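Local coordinates for protein probable transcriptional regulator (Rhodococcus jostii, PDB 3ON2) that probably acts as a TetR-family transcriptional regulator that binds DNA through a helix-turn-helix motif, its regulatory target and natural ligand not being established, at residues L13-V16 / L17-A21; F53-R56 / Q57-L60; V159-A162 / T163-I167. All blocks are in the same frame, centred on the assembly; numbering follows the deposited sequence. Where two conformers were deposited one is given.

Contact 1 (L13-V16 / L17-A21); sequences LRRV and LLARA
Arg14 runs forward along helix 13-28 and lays its guanidinium against Leu18, one turn further on. Its CB leaves the main chain pointing away from residues 17-21. Chi1 of -178° puts CG beside the carbonyl carbon, 4.0 Å from Leu18 CD1. CD and NE continue in an extended line past that methyl. At the last torsion (chi4 -91°) the flat group swings across the chain, bringing CZ to 3.8 Å and NH1 to 3.4 Å from Leu18 CD1. The methyl thus lies over one guanidinium face, displaced toward its rim. With an alanine here Leu18 would probably lose the cover over CD1, and a gap would open beside Phe53, on which the arginine also packs.

A second pair, Leu13 and Leu17, lies side by side and points the same way, with Leu13 CD2 3.7 Å from Leu17 CD1. Val16 and Arg20 run alongside one another as well, but here the methyl takes the edge: Val16 CG1 lies in the guanidinium plane, 3.8 Å from Arg20 NE. Helix 13-28 packs here on helix 35-41 (Leu17 on Leu38) and on helix 56-81 (Leu18 on Leu63), as in the three-helix DNA-binding domain of TetR-type regulators. Beneath these side chains four successive i to i+4 bonds define the helix. The shortest is Leu17 N to Leu13 O at 2.8 Å, and the straightest, Arg20 N to Val16 O, has an N-H...O angle of 174°.

Leu18 and Val16 offer methyl groups, Arg14 a guanidinium face and Arg20 a guanidinium edge. The backbone bonds therefore hold the two turns together, while the side chains meet by van der Waals packing, with no salt bridge between them.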
ATOM      1  N   LEU A  13      22.057  10.148  -0.836  1.00 24.30           N
ATOM      2  CA  LEU A  13      22.096   9.049  -1.807  1.00 24.42           C
ATOM      3  C   LEU A  13      20.909   8.093  -1.629  1.00 23.22           C
ATOM      4  O   LEU A  13      20.307   7.646  -2.596  1.00 22.88           O
ATOM      5  CB  LEU A  13      23.387   8.254  -1.670  1.00 24.69           C
ATOM      6  CG  LEU A  13      24.366   8.373  -2.809  1.00 28.86           C
ATOM      7  CD1 LEU A  13      25.564   7.455  -2.526  1.00 30.30           C
ATOM      8  CD2 LEU A  13      23.652   8.011  -4.128  1.00 30.57           C
ATOM      9  N   ARG A  14      20.570   7.796  -0.378  1.00 22.34           N
ATOM     10  CA  ARG A  14      19.460   6.906  -0.098  1.00 21.30           C
ATOM     11  C   ARG A  14      18.170   7.420  -0.729  1.00 21.30           C
ATOM     12  O   ARG A  14      17.470   6.686  -1.428  1.00 20.23           O
ATOM     13  CB  ARG A  14      19.260   6.774   1.412  1.00 21.57           C
ATOM     14  CG  ARG A  14      18.151   5.812   1.769  1.00 19.19           C
ATOM     15  CD  ARG A  14      17.889   5.792   3.264  1.00 17.78           C
ATOM     16  NE  ARG A  14      17.180   4.567   3.554  1.00 17.46           N
ATOM     17  CZ  ARG A  14      15.860   4.431   3.572  1.00 17.95           C
ATOM     18  NH1 ARG A  14      15.063   5.476   3.385  1.00 17.57           N
ATOM     19  NH2 ARG A  14      15.348   3.237   3.821  1.00 18.49           N
ATOM     20  N   ARG A  15      17.843   8.680  -0.469  0.50 21.09           N
ATOM     21  CA  ARG A  15      16.590   9.235  -0.976  0.50 21.22           C
ATOM     22  C   ARG A  15      16.600   9.333  -2.498  0.50 20.58           C
ATOM     23  O   ARG A  15      15.628   8.962  -3.148  0.50 19.84           O
ATOM     24  CB  ARG A  15      16.313  10.608  -0.381  0.50 21.44           C
ATOM     25  CG  ARG A  15      15.142  11.318  -1.066  0.50 23.61           C
ATOM     26  CD  ARG A  15      13.815  10.668  -0.724  0.50 25.35           C
ATOM     27  NE  ARG A  15      13.382   9.669  -1.701  0.50 24.76           N
ATOM     28  CZ  ARG A  15      12.793   8.536  -1.360  0.50 25.99           C
ATOM     29  NH1 ARG A  15      12.597   8.241  -0.068  0.50 26.06           N
ATOM     30  NH2 ARG A  15      12.406   7.692  -2.299  0.50 27.50           N
ATOM     31  N   VAL A  16      17.710   9.815  -3.055  1.00 20.37           N
ATOM     32  CA  VAL A  16      17.812  10.012  -4.506  1.00 21.02           C
ATOM     33  C   VAL A  16      17.671   8.659  -5.206  1.00 20.24           C
ATOM     34  O   VAL A  16      16.924   8.526  -6.159  1.00 19.62           O
ATOM     35  CB  VAL A  16      19.186  10.650  -4.897  1.00 21.23           C
ATOM     36  CG1 VAL A  16      19.333  10.738  -6.412  1.00 23.82           C
ATOM     37  CG2 VAL A  16      19.336  12.020  -4.286  1.00 23.17           C
ATOM     38  N   LEU A  17      18.410   7.661  -4.717  1.00 20.10           N
ATOM     39  CA  LEU A  17      18.352   6.314  -5.316  1.00 20.22           C
ATOM     40  C   LEU A  17      16.987   5.680  -5.204  1.00 19.50           C
ATOM     41  O   LEU A  17      16.545   5.046  -6.144  1.00 19.66           O
ATOM     42  CB  LEU A  17      19.418   5.382  -4.752  1.00 20.31           C
ATOM     43  CG  LEU A  17      20.824   5.709  -5.270  1.00 22.68           C
ATOM     44  CD1 LEU A  17      21.834   4.790  -4.621  1.00 24.07           C
ATOM     45  CD2 LEU A  17      20.889   5.543  -6.781  1.00 25.01           C
ATOM     46  N   LEU A  18      16.316   5.863  -4.071  1.00 19.07           N
ATOM     47  CA  LEU A  18      14.973   5.316  -3.909  1.00 18.94           C
ATOM     48  C   LEU A  18      13.964   5.970  -4.855  1.00 18.61           C
ATOM     49  O   LEU A  18      13.092   5.284  -5.386  1.00 17.40           O
ATOM     50  CB  LEU A  18      14.476   5.427  -2.461  1.00 18.67           C
ATOM     51  CG  LEU A  18      14.910   4.398  -1.422  1.00 19.02           C
ATOM     52  CD1 LEU A  18      14.633   4.861   0.039  1.00 18.52           C
ATOM     53  CD2 LEU A  18      14.221   3.059  -1.713  1.00 19.26           C
ATOM     54  N   ALA A  19      14.065   7.279  -5.059  1.00 19.31           N
ATOM     55  CA  ALA A  19      13.145   7.953  -5.997  1.00 20.45           C
ATOM     56  C   ALA A  19      13.357   7.485  -7.464  1.00 21.23           C
ATOM     57  O   ALA A  19      12.403   7.217  -8.208  1.00 21.54           O
ATOM     58  CB  ALA A  19      13.295   9.462  -5.901  1.00 21.09           C
ATOM     59  N   ARG A  20      14.617   7.392  -7.867  1.00 21.71           N
ATOM     60  CA  ARG A  20      14.973   6.836  -9.177  1.00 22.76           C
ATOM     61  C   ARG A  20      14.538   5.368  -9.341  1.00 22.01           C
ATOM     62  O   ARG A  20      13.984   4.997 -10.387  1.00 21.73           O
ATOM     63  CB  ARG A  20      16.485   6.946  -9.382  1.00 23.67           C
ATOM     64  CG  ARG A  20      16.958   8.306  -9.829  1.00 28.32           C
ATOM     65  CD  ARG A  20      18.470   8.389  -9.821  1.00 34.56           C
ATOM     66  NE  ARG A  20      18.951   9.747 -10.100  1.00 39.72           N
ATOM     67  CZ  ARG A  20      19.213  10.217 -11.318  1.00 41.85           C
ATOM     68  NH1 ARG A  20      19.031   9.442 -12.383  1.00 43.03           N
ATOM     69  NH2 ARG A  20      19.646  11.466 -11.469  1.00 43.84           N
ATOM     70  N   ALA A  21      14.784   4.533  -8.316  1.00 20.77           N
ATOM     71  CA  ALA A  21      14.412   3.113  -8.369  1.00 20.21           C
ATOM     72  C   ALA A  21      12.925   2.938  -8.557  1.00 20.51           C
ATOM     73  O   ALA A  21      12.493   2.080  -9.337  1.00 19.51           O
ATOM     74  CB  ALA A  21      14.872   2.365  -7.108  1.00 20.29           C
TER

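Contact 2 (F53-R56 / Q57-L60); sequences FRDR and QALL
Asp55 turns its carboxylate back onto the first turn of the following helix, where OD1 accepts from Ala58 N at 2.9 Å. The donor meets OD1 nearly along its C-O axis, with an N-H...O angle of 147°. Chi1 of 51° makes this possible, setting CG between the backbone N and the carbonyl carbon. The same N-H leans weakly on Asp55 O, which takes a straighter, though longer, bond from Leu59 N (3.3 Å), a donor lying in the carbonyl plane. Leu60 N to Arg56 O, 3.0 Å, carries the helical pattern onward.

This is an N-cap: Asp55 closes the start of helix 56-81, which follows the predicted helix-turn-helix in this TetR-type fold; Phe53 belongs to that motif.

Apolar contact comes from that phenylalanine. Leu59 CD1 sits over one face of the Phe53 ring in a CH-pi contact, 4.0 Å from the centroid and 26° off the normal; its nearest ring atom is Phe53 CE2 at 3.6 Å. Ala58 CB touches the ring at Phe53 CD1, 4.1 Å away.

A looser contact involves the Arg56 guanidinium. Leu60 CD1 lies above one of its faces, 4.1 Å from NH2 of Arg56. The polar end has its main partner outside the segments: NE donates to Leu33 O and also makes a long, weak ion pair with a bound sulfate, probably from the crystallisation liquor.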
ATOM      1  N   PHE A  53      23.289   1.704  -0.549  1.00 19.32           N
ATOM      2  CA  PHE A  53      22.779   0.391  -0.196  1.00 18.85           C
ATOM      3  C   PHE A  53      23.858  -0.671  -0.313  1.00 18.97           C
ATOM      4  O   PHE A  53      24.657  -0.642  -1.225  1.00 18.99           O
ATOM      5  CB  PHE A  53      21.584   0.054  -1.095  1.00 18.08           C
ATOM      6  CG  PHE A  53      20.404   0.953  -0.862  1.00 17.88           C
ATOM      7  CD1 PHE A  53      19.552   0.744   0.227  1.00 16.27           C
ATOM      8  CD2 PHE A  53      20.148   2.023  -1.719  1.00 17.94           C
ATOM      9  CE1 PHE A  53      18.459   1.582   0.453  1.00 15.39           C
ATOM     10  CE2 PHE A  53      19.051   2.871  -1.490  1.00 17.54           C
ATOM     11  CZ  PHE A  53      18.210   2.638  -0.410  1.00 14.04           C
ATOM     12  N   ARG A  54      23.861  -1.609   0.616  1.00 19.45           N
ATOM     13  CA  ARG A  54      24.871  -2.674   0.680  1.00 21.10           C
ATOM     14  C   ARG A  54      24.778  -3.580  -0.552  1.00 20.97           C
ATOM     15  O   ARG A  54      25.792  -4.043  -1.062  1.00 21.91           O
ATOM     16  CB  ARG A  54      24.623  -3.504   1.952  1.00 21.45           C
ATOM     17  CG  ARG A  54      25.507  -4.715   2.167  1.00 25.55           C
ATOM     18  CD  ARG A  54      26.653  -4.445   3.139  1.00 28.92           C
ATOM     19  NE  ARG A  54      26.224  -3.825   4.397  1.00 31.87           N
ATOM     20  CZ  ARG A  54      26.253  -4.415   5.597  1.00 32.44           C
ATOM     21  NH1 ARG A  54      25.858  -3.738   6.665  1.00 31.15           N
ATOM     22  NH2 ARG A  54      26.681  -5.672   5.736  1.00 32.41           N
ATOM     23  N   ASP A  55      23.556  -3.846  -1.010  1.00 20.60           N
ATOM     24  CA  ASP A  55      23.316  -4.703  -2.174  1.00 20.76           C
ATOM     25  C   ASP A  55      21.903  -4.466  -2.692  1.00 19.92           C
ATOM     26  O   ASP A  55      21.135  -3.688  -2.105  1.00 19.30           O
ATOM     27  CB  ASP A  55      23.514  -6.188  -1.813  1.00 21.33           C
ATOM     28  CG  ASP A  55      22.712  -6.620  -0.557  1.00 24.48           C
ATOM     29  OD1 ASP A  55      21.585  -6.128  -0.303  1.00 25.51           O
ATOM     30  OD2 ASP A  55      23.217  -7.485   0.192  1.00 29.91           O
ATOM     31  N   ARG A  56      21.570  -5.129  -3.791  1.00 19.10           N
ATOM     32  CA  ARG A  56      20.272  -4.997  -4.415  1.00 18.47           C
ATOM     33  C   ARG A  56      19.157  -5.298  -3.435  1.00 17.37           C
ATOM     34  O   ARG A  56      18.143  -4.599  -3.421  1.00 17.01           O
ATOM     35  CB  ARG A  56      20.147  -5.956  -5.615  1.00 18.63           C
ATOM     36  CG  ARG A  56      18.824  -5.802  -6.392  1.00 21.98           C
ATOM     37  CD  ARG A  56      18.915  -6.467  -7.778  1.00 27.91           C
ATOM     38  NE  ARG A  56      17.780  -6.069  -8.598  1.00 35.44           N
ATOM     39  CZ  ARG A  56      16.745  -6.857  -8.879  1.00 36.76           C
ATOM     40  NH1 ARG A  56      15.738  -6.407  -9.611  1.00 37.49           N
ATOM     41  NH2 ARG A  56      16.719  -8.100  -8.431  1.00 39.50           N
ATOM     42  N   GLN A  57      19.309  -6.370  -2.659  1.00 17.14           N
ATOM     43  CA  GLN A  57      18.258  -6.735  -1.705  1.00 17.68           C
ATOM     44  C   GLN A  57      17.981  -5.621  -0.681  1.00 17.08           C
ATOM     45  O   GLN A  57      16.845  -5.424  -0.312  1.00 17.22           O
ATOM     46  CB  GLN A  57      18.547  -8.069  -1.002  1.00 17.63           C
ATOM     47  CG  GLN A  57      17.351  -8.606  -0.220  1.00 19.89           C
ATOM     48  CD  GLN A  57      16.194  -8.946  -1.135  1.00 21.08           C
ATOM     49  OE1 GLN A  57      16.386  -9.630  -2.126  1.00 22.04           O
ATOM     50  NE2 GLN A  57      14.991  -8.456  -0.820  1.00 21.75           N
ATOM     51  N   ALA A  58      19.013  -4.889  -0.249  1.00 17.03           N
ATOM     52  CA  ALA A  58      18.793  -3.788   0.688  1.00 17.03           C
ATOM     53  C   ALA A  58      17.952  -2.682   0.017  1.00 16.58           C
ATOM     54  O   ALA A  58      17.063  -2.108   0.633  1.00 16.81           O
ATOM     55  CB  ALA A  58      20.116  -3.241   1.199  1.00 17.15           C
ATOM     56  N   LEU A  59      18.226  -2.410  -1.254  1.00 16.12           N
ATOM     57  CA  LEU A  59      17.389  -1.488  -2.030  1.00 15.07           C
ATOM     58  C   LEU A  59      15.906  -1.929  -2.123  1.00 15.03           C
ATOM     59  O   LEU A  59      14.967  -1.111  -1.898  1.00 13.96           O
ATOM     60  CB  LEU A  59      17.965  -1.300  -3.440  1.00 15.74           C
ATOM     61  CG  LEU A  59      17.106  -0.436  -4.369  1.00 15.36           C
ATOM     62  CD1 LEU A  59      17.067   0.997  -3.850  1.00 17.99           C
ATOM     63  CD2 LEU A  59      17.684  -0.483  -5.788  1.00 17.86           C
ATOM     64  N   LEU A  60      15.689  -3.206  -2.439  1.00 14.64           N
ATOM     65  CA  LEU A  60      14.314  -3.710  -2.613  1.00 15.08           C
ATOM     66  C   LEU A  60      13.549  -3.689  -1.294  1.00 15.26           C
ATOM     67  O   LEU A  60      12.353  -3.354  -1.276  1.00 13.64           O
ATOM     68  CB  LEU A  60      14.281  -5.118  -3.209  1.00 15.80           C
ATOM     69  CG  LEU A  60      14.965  -5.338  -4.546  1.00 17.40           C
ATOM     70  CD1 LEU A  60      15.001  -6.812  -4.898  1.00 18.90           C
ATOM     71  CD2 LEU A  60      14.250  -4.510  -5.644  1.00 18.59           C
TER

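Contact 3 (V159-A162 / T163-I167); sequences VAFA and TFHGI
Thr163 doubles the helical bond to Val159: its backbone N reaches Val159 O at 2.9 Å, and its hydroxyl OG1 donates to that same Val159 O at 2.8 Å. The two donors arrive from opposite faces of the carbonyl plane, so one oxygen is gripped twice and the hydroxyl is satisfied within its own helix. OG1 can do this because it stands anti to the carbonyl carbon, beside its own N; that leaves CG2 on the far branch, where it lies over the centre of the Phe164 ring, 4.0 Å above the plane.

Ala162 takes part mainly through its main chain. Its O accepts from Gly166 N at 2.8 Å, with the donor lifted 35° out of the carbonyl plane, away from a lone-pair direction.

Phe161 pairs with His165 in both backbone and side chain. His165 N donates to Phe161 O at 2.7 Å. Both side chains leave the helix with CG opposite the backbone N (chi1 175° for Phe161), and hence lie side by side. Phe161 CE1 comes 3.9 Å from His165 CB, while the ring centroids are 5.7 Å apart and the planes inclined at 42°, an oblique aromatic pair. The imidazole is fixed from beyond the segments, ND1 being hydrogen-bonded to Tyr97 OH and the ring meeting Tyr112 edge-to-face.

Ala160, Phe161 and Phe164 belong to the pocket occupied by a bound polyether, which lies about 4 Å from the Ala160 side chain and probably came from the crystallisation liquor. A pocket among the helices of the C-terminal domain is characteristic of TetR-type regulators, where it commonly receives an effector.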
ATOM      1  N   VAL A 159     -11.411 -10.022   5.375  1.00 15.98           N
ATOM      2  CA  VAL A 159     -12.408 -10.123   4.311  1.00 15.48           C
ATOM      3  C   VAL A 159     -12.454  -8.809   3.527  1.00 15.33           C
ATOM      4  O   VAL A 159     -12.502  -8.826   2.288  1.00 15.49           O
ATOM      5  CB  VAL A 159     -13.809 -10.534   4.827  1.00 14.65           C
ATOM      6  CG1 VAL A 159     -14.874 -10.331   3.738  1.00 13.63           C
ATOM      7  CG2 VAL A 159     -13.777 -12.007   5.270  1.00 15.07           C
ATOM      8  N   ALA A 160     -12.389  -7.681   4.242  1.00 14.87           N
ATOM      9  CA  ALA A 160     -12.353  -6.366   3.580  1.00 14.83           C
ATOM     10  C   ALA A 160     -11.131  -6.217   2.653  1.00 14.34           C
ATOM     11  O   ALA A 160     -11.252  -5.732   1.517  1.00 14.48           O
ATOM     12  CB  ALA A 160     -12.389  -5.221   4.625  1.00 14.36           C
ATOM     13  N   PHE A 161      -9.957  -6.603   3.148  1.00 13.52           N
ATOM     14  CA  PHE A 161      -8.720  -6.542   2.356  1.00 13.37           C
ATOM     15  C   PHE A 161      -8.816  -7.397   1.086  1.00 12.63           C
ATOM     16  O   PHE A 161      -8.477  -6.922   0.016  1.00 11.96           O
ATOM     17  CB  PHE A 161      -7.521  -6.955   3.207  1.00 13.39           C
ATOM     18  CG  PHE A 161      -6.206  -7.035   2.459  1.00 14.57           C
ATOM     19  CD1 PHE A 161      -5.821  -6.060   1.541  1.00 16.11           C
ATOM     20  CD2 PHE A 161      -5.306  -8.051   2.761  1.00 15.58           C
ATOM     21  CE1 PHE A 161      -4.584  -6.122   0.890  1.00 16.10           C
ATOM     22  CE2 PHE A 161      -4.075  -8.139   2.121  1.00 16.39           C
ATOM     23  CZ  PHE A 161      -3.705  -7.181   1.183  1.00 17.38           C
ATOM     24  N   ALA A 162      -9.326  -8.622   1.216  1.00 11.98           N
ATOM     25  CA  ALA A 162      -9.488  -9.518   0.076  1.00 12.79           C
ATOM     26  C   ALA A 162     -10.445  -8.901  -0.931  1.00 12.97           C
ATOM     27  O   ALA A 162     -10.198  -8.961  -2.147  1.00 13.69           O
ATOM     28  CB  ALA A 162     -10.010 -10.869   0.517  1.00 11.61           C
ATOM     29  N   THR A 163     -11.540  -8.348  -0.426  1.00 11.94           N
ATOM     30  CA  THR A 163     -12.521  -7.698  -1.288  1.00 12.35           C
ATOM     31  C   THR A 163     -11.906  -6.575  -2.112  1.00 12.01           C
ATOM     32  O   THR A 163     -12.036  -6.570  -3.350  1.00 12.11           O
ATOM     33  CB  THR A 163     -13.710  -7.156  -0.500  1.00 13.34           C
ATOM     34  OG1 THR A 163     -14.332  -8.251   0.191  1.00 14.47           O
ATOM     35  CG2 THR A 163     -14.729  -6.460  -1.469  1.00 11.72           C
ATOM     36  N   PHE A 164     -11.242  -5.635  -1.450  1.00 11.79           N
ATOM     37  CA  PHE A 164     -10.736  -4.463  -2.177  1.00 12.02           C
ATOM     38  C   PHE A 164      -9.419  -4.716  -2.910  1.00 11.53           C
ATOM     39  O   PHE A 164      -9.183  -4.120  -3.978  1.00 11.57           O
ATOM     40  CB  PHE A 164     -10.809  -3.186  -1.294  1.00 12.43           C
ATOM     41  CG  PHE A 164     -12.217  -2.897  -0.886  1.00 12.54           C
ATOM     42  CD1 PHE A 164     -13.128  -2.390  -1.817  1.00 11.79           C
ATOM     43  CD2 PHE A 164     -12.682  -3.262   0.376  1.00 12.62           C
ATOM     44  CE1 PHE A 164     -14.463  -2.201  -1.482  1.00 12.14           C
ATOM     45  CE2 PHE A 164     -14.033  -3.055   0.725  1.00 13.65           C
ATOM     46  CZ  PHE A 164     -14.905  -2.522  -0.214  1.00 12.48           C
ATOM     47  N   HIS A 165      -8.581  -5.618  -2.397  1.00 10.59           N
ATOM     48  CA  HIS A 165      -7.474  -6.088  -3.221  1.00 11.41           C
ATOM     49  C   HIS A 165      -7.975  -6.869  -4.451  1.00 11.04           C
ATOM     50  O   HIS A 165      -7.358  -6.807  -5.513  1.00 11.46           O
ATOM     51  CB  HIS A 165      -6.468  -6.929  -2.438  1.00 11.42           C
ATOM     52  CG  HIS A 165      -5.207  -7.195  -3.200  1.00 12.73           C
ATOM     53  ND1 HIS A 165      -4.322  -6.190  -3.534  1.00 14.30           N
ATOM     54  CD2 HIS A 165      -4.690  -8.338  -3.712  1.00 13.59           C
ATOM     55  CE1 HIS A 165      -3.321  -6.701  -4.229  1.00 14.31           C
ATOM     56  NE2 HIS A 165      -3.510  -8.004  -4.337  1.00 13.61           N
ATOM     57  N   GLY A 166      -9.051  -7.636  -4.292  1.00 10.44           N
ATOM     58  CA  GLY A 166      -9.686  -8.311  -5.435  1.00 11.14           C
ATOM     59  C   GLY A 166     -10.173  -7.331  -6.501  1.00 11.36           C
ATOM     60  O   GLY A 166      -9.905  -7.526  -7.670  1.00 12.18           O
ATOM     61  N   ILE A 167     -10.866  -6.268  -6.088  1.00 11.65           N
ATOM     62  CA  ILE A 167     -11.267  -5.200  -7.010  1.00 12.19           C
ATOM     63  C   ILE A 167     -10.053  -4.566  -7.740  1.00 12.61           C
ATOM     64  O   ILE A 167     -10.053  -4.451  -8.986  1.00 13.41           O
ATOM     65  CB  ILE A 167     -12.190  -4.117  -6.331  1.00 11.97           C
ATOM     66  CG1 ILE A 167     -13.535  -4.737  -5.912  1.00 11.54           C
ATOM     67  CG2 ILE A 167     -12.490  -2.952  -7.343  1.00 13.01           C
ATOM     68  CD1 ILE A 167     -14.466  -3.742  -5.100  1.00 11.74           C
TER

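Contacts 1 and 2 form one small core in the predicted DNA-binding domain, their centres 12 Å apart. The Phe53 ring joins them: its CZ lies 3.9 Å from Arg14 CG and also 3.9 Å from Leu18 CG, and Leu18 CD2 meets Leu59 CD1 at 4.1 Å. Contact 3 lies across the centre of the chain, in the C-terminal domain, about 31 Å from either of the others between centres. The nearest atoms of contacts 1 and 3 are about 19 Å apart. Between contacts 2 and 3 the nearest atoms are about 16 Å apart. Contact 3 alone contributes to the polyether pocket. Helix 56-81, capped in contact 2, runs onward toward that domain, consistent with pocket-to-DNA coupling in TetR relatives.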